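Local coordinates for oligopeptide-binding protein appA (Bacillus subtilis, PDB 1XOC) that binds oligopeptides as the solute-binding lipoprotein of an ABC permease that imports them and can replace the Opp system in sporulation and competence, at residues Y309-P314 and P425-I430. Numbering follows the deposited sequence.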
ATOM      1  N   TYR A 309       6.337  -1.029 -16.789  1.00 30.61           N
ATOM      2  CA  TYR A 309       7.262  -2.112 -17.092  1.00 31.26           C
ATOM      3  C   TYR A 309       8.256  -2.407 -15.964  1.00 32.72           C
ATOM      4  O   TYR A 309       9.022  -3.377 -16.066  1.00 32.06           O
ATOM      5  CB  TYR A 309       8.058  -1.761 -18.337  1.00 32.37           C
ATOM      6  CG  TYR A 309       7.197  -1.438 -19.507  1.00 31.90           C
ATOM      7  CD1 TYR A 309       6.609  -2.455 -20.247  1.00 32.25           C
ATOM      8  CD2 TYR A 309       6.929  -0.130 -19.867  1.00 32.99           C
ATOM      9  CE1 TYR A 309       5.797  -2.189 -21.333  1.00 33.18           C
ATOM     10  CE2 TYR A 309       6.096   0.153 -20.970  1.00 34.77           C
ATOM     11  CZ  TYR A 309       5.536  -0.895 -21.696  1.00 34.59           C
ATOM     12  OH  TYR A 309       4.714  -0.652 -22.782  1.00 35.11           O
ATOM     13  N   ILE A 310       8.245  -1.565 -14.923  1.00 32.89           N
ATOM     14  CA  ILE A 310       9.195  -1.609 -13.812  1.00 33.29           C
ATOM     15  C   ILE A 310       8.431  -1.603 -12.479  1.00 32.29           C
ATOM     16  O   ILE A 310       7.449  -0.871 -12.339  1.00 30.46           O
ATOM     17  CB  ILE A 310      10.136  -0.381 -13.936  1.00 32.98           C
ATOM     18  CG1 ILE A 310      10.916  -0.492 -15.236  1.00 36.40           C
ATOM     19  CG2 ILE A 310      11.084  -0.213 -12.761  1.00 34.11           C
ATOM     20  CD1 ILE A 310      11.577   0.769 -15.621  1.00 36.91           C
ATOM     21  N   PRO A 311       8.888  -2.404 -11.481  1.00 32.70           N
ATOM     22  CA  PRO A 311       8.233  -2.443 -10.165  1.00 33.08           C
ATOM     23  C   PRO A 311       8.584  -1.244  -9.275  1.00 33.36           C
ATOM     24  O   PRO A 311       8.943  -1.397  -8.100  1.00 34.82           O
ATOM     25  CB  PRO A 311       8.765  -3.763  -9.574  1.00 34.08           C
ATOM     26  CG  PRO A 311      10.107  -3.864 -10.120  1.00 34.05           C
ATOM     27  CD  PRO A 311      10.003  -3.366 -11.540  1.00 32.92           C
ATOM     28  N   GLU A 312       8.468  -0.047  -9.825  1.00 31.85           N
ATOM     29  CA  GLU A 312       8.760   1.171  -9.062  1.00 31.21           C
ATOM     30  C   GLU A 312       8.033   2.324  -9.727  1.00 30.25           C
ATOM     31  O   GLU A 312       7.757   2.291 -10.916  1.00 30.52           O
ATOM     32  CB  GLU A 312      10.260   1.442  -9.029  1.00 31.68           C
ATOM     33  CG  GLU A 312      10.680   2.637  -8.120  1.00 32.36           C
ATOM     34  CD  GLU A 312      10.089   2.561  -6.697  1.00 36.42           C
ATOM     35  OE1 GLU A 312       9.065   3.236  -6.433  1.00 36.08           O
ATOM     36  OE2 GLU A 312      10.662   1.823  -5.855  1.00 40.75           O
ATOM     37  N   SER A 313       7.690   3.331  -8.943  1.00 29.90           N
ATOM     38  CA  SER A 313       6.972   4.481  -9.464  1.00 29.22           C
ATOM     39  C   SER A 313       7.950   5.454 -10.119  1.00 28.47           C
ATOM     40  O   SER A 313       9.050   5.695  -9.590  1.00 27.85           O
ATOM     41  CB  SER A 313       6.315   5.216  -8.313  1.00 29.98           C
ATOM     42  OG  SER A 313       5.694   6.374  -8.766  1.00 28.73           O
ATOM     43  N   PRO A 314       7.551   6.055 -11.262  1.00 27.94           N
ATOM     44  CA  PRO A 314       8.332   7.170 -11.840  1.00 27.75           C
ATOM     45  C   PRO A 314       8.616   8.328 -10.889  1.00 28.34           C
ATOM     46  O   PRO A 314       9.527   9.101 -11.164  1.00 26.37           O
ATOM     47  CB  PRO A 314       7.472   7.627 -13.017  1.00 27.67           C
ATOM     48  CG  PRO A 314       6.679   6.395 -13.381  1.00 28.83           C
ATOM     49  CD  PRO A 314       6.426   5.697 -12.118  1.00 28.26           C
ATOM     50  N   PRO A 425      12.709   3.441  -1.657  1.00 34.75           N
ATOM     51  CA  PRO A 425      12.621   2.403  -2.677  1.00 35.70           C
ATOM     52  C   PRO A 425      13.467   1.181  -2.323  1.00 36.95           C
ATOM     53  O   PRO A 425      14.690   1.256  -2.338  1.00 38.23           O
ATOM     54  CB  PRO A 425      13.148   3.121  -3.924  1.00 35.75           C
ATOM     55  CG  PRO A 425      14.146   4.069  -3.386  1.00 34.41           C
ATOM     56  CD  PRO A 425      13.562   4.561  -2.088  1.00 34.34           C
ATOM     57  N   ASP A 426      12.808   0.074  -1.979  1.00 38.07           N
ATOM     58  CA  ASP A 426      13.494  -1.198  -1.672  1.00 38.33           C
ATOM     59  C   ASP A 426      12.468  -2.337  -1.911  1.00 38.73           C
ATOM     60  O   ASP A 426      11.417  -2.432  -1.217  1.00 40.44           O
ATOM     61  CB  ASP A 426      14.091  -1.213  -0.235  1.00 39.12           C
ATOM     62  CG  ASP A 426      14.849  -2.533   0.107  1.00 40.71           C
ATOM     63  OD1 ASP A 426      15.528  -2.631   1.187  1.00 45.99           O
ATOM     64  OD2 ASP A 426      14.801  -3.473  -0.718  1.00 46.46           O
ATOM     65  N   GLN A 427      12.785  -3.173  -2.906  1.00 37.31           N
ATOM     66  CA  GLN A 427      11.934  -4.254  -3.404  1.00 36.12           C
ATOM     67  C   GLN A 427      11.993  -5.514  -2.546  1.00 34.34           C
ATOM     68  O   GLN A 427      11.255  -6.459  -2.794  1.00 33.97           O
ATOM     69  CB  GLN A 427      12.392  -4.651  -4.811  1.00 37.10           C
ATOM     70  CG  GLN A 427      12.380  -3.537  -5.838  1.00 40.34           C
ATOM     71  CD  GLN A 427      11.081  -2.853  -5.902  1.00 43.06           C
ATOM     72  OE1 GLN A 427      11.008  -1.614  -5.820  1.00 50.24           O
ATOM     73  NE2 GLN A 427      10.012  -3.639  -6.013  1.00 44.17           N
ATOM     74  N   TYR A 428      12.897  -5.538  -1.579  1.00 32.00           N
ATOM     75  CA  TYR A 428      13.090  -6.689  -0.700  1.00 31.97           C
ATOM     76  C   TYR A 428      11.758  -7.124  -0.052  1.00 31.10           C
ATOM     77  O   TYR A 428      11.461  -8.310   0.017  1.00 29.16           O
ATOM     78  CB  TYR A 428      14.120  -6.329   0.364  1.00 31.69           C
ATOM     79  CG  TYR A 428      14.411  -7.389   1.386  1.00 31.89           C
ATOM     80  CD1 TYR A 428      15.515  -8.223   1.278  1.00 31.89           C
ATOM     81  CD2 TYR A 428      13.602  -7.517   2.512  1.00 32.17           C
ATOM     82  CE1 TYR A 428      15.784  -9.171   2.255  1.00 31.08           C
ATOM     83  CE2 TYR A 428      13.868  -8.456   3.481  1.00 32.50           C
ATOM     84  CZ  TYR A 428      14.945  -9.285   3.342  1.00 31.75           C
ATOM     85  OH  TYR A 428      15.207 -10.215   4.331  1.00 34.80           O
ATOM     86  N   ASP A 429      10.967  -6.163   0.430  1.00 31.19           N
ATOM     87  CA  ASP A 429       9.764  -6.475   1.197  1.00 32.03           C
ATOM     88  C   ASP A 429       8.770  -7.286   0.382  1.00 31.85           C
ATOM     89  O   ASP A 429       8.017  -8.081   0.937  1.00 30.75           O
ATOM     90  CB  ASP A 429       9.078  -5.181   1.719  1.00 33.22           C
ATOM     91  CG  ASP A 429       9.836  -4.513   2.861  1.00 38.89           C
ATOM     92  OD1 ASP A 429      10.823  -5.099   3.360  1.00 44.76           O
ATOM     93  OD2 ASP A 429       9.430  -3.381   3.301  1.00 47.86           O
ATOM     94  N   ILE A 430       8.762  -7.068  -0.926  1.00 31.29           N
ATOM     95  CA  ILE A 430       7.770  -7.654  -1.819  1.00 31.66           C
ATOM     96  C   ILE A 430       8.296  -8.860  -2.609  1.00 31.10           C
ATOM     97  O   ILE A 430       7.539  -9.782  -2.874  1.00 29.72           O
ATOM     98  CB  ILE A 430       7.228  -6.556  -2.791  1.00 32.62           C
ATOM     99  CG1 ILE A 430       6.440  -5.494  -1.983  1.00 34.93           C
ATOM    100  CG2 ILE A 430       6.364  -7.160  -3.868  1.00 33.05           C
ATOM    101  CD1 ILE A 430       6.032  -4.263  -2.826  1.00 36.73           C
TER
HETATM  102  O   HOH W   1       7.546  -3.026  -6.092  1.00 25.86           O
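Gln427 reaches across to the backbone carbonyl of Pro311 with its amide end, the two side chains running at about a right angle. Its CG lies anti to the carbonyl carbon, and the bend at chi2 turns the amide onto Pro311. There Gln427 NE2 stands 3.8 Å from Pro311 CB, beside the ring carbons. Gln427 OE1 and Pro311 O, both acceptors, sit 3.1 Å apart. A water bridges the two groups, donating to Pro311 O at 2.9 Å and accepting from Gln427 NE2 at a distance so short that its exact length is doubtful; this link probably eases the meeting of the two oxygens. Pro311 is the centre of an inverse gamma turn, closed by a weak bond from Glu312 N to Ile310 O.

The carboxylate of Glu312 crosses the Gln427 amide obliquely, its plane 79° from that of the amide. With CG anti to the backbone N (chi1 -174°) and the chain bent at chi2, Glu312 OE2 comes to rest 3.4 Å from Pro425 CB and 3.5 Å from Gln427 OE1, again two acceptors. The other oxygen, Glu312 OE1, folds back to take Ser313 N at 2.9 Å on its anti side, 30° out of the carboxylate plane, which limits the turning of the group. An alanine at Glu312 is likely to leave Ser313 N without this acceptor and open a gap against Pro425 CB.

Asp426 precedes the turn leading into a helix, and its OD2 takes Tyr428 N in a capping bond from above the carboxylate plane. The contact thus joins the loop after strand 306-307 to helix 428-431, deep in the peptide-binding protein; Ile430 packs on the bound peptide. Helix 463-480 borders both segments, Tyr474 touching Pro311 and Glu312 while Tyr470 OH bonds Gln427 N, and strand 483-496 supplies Phe485 against Pro311.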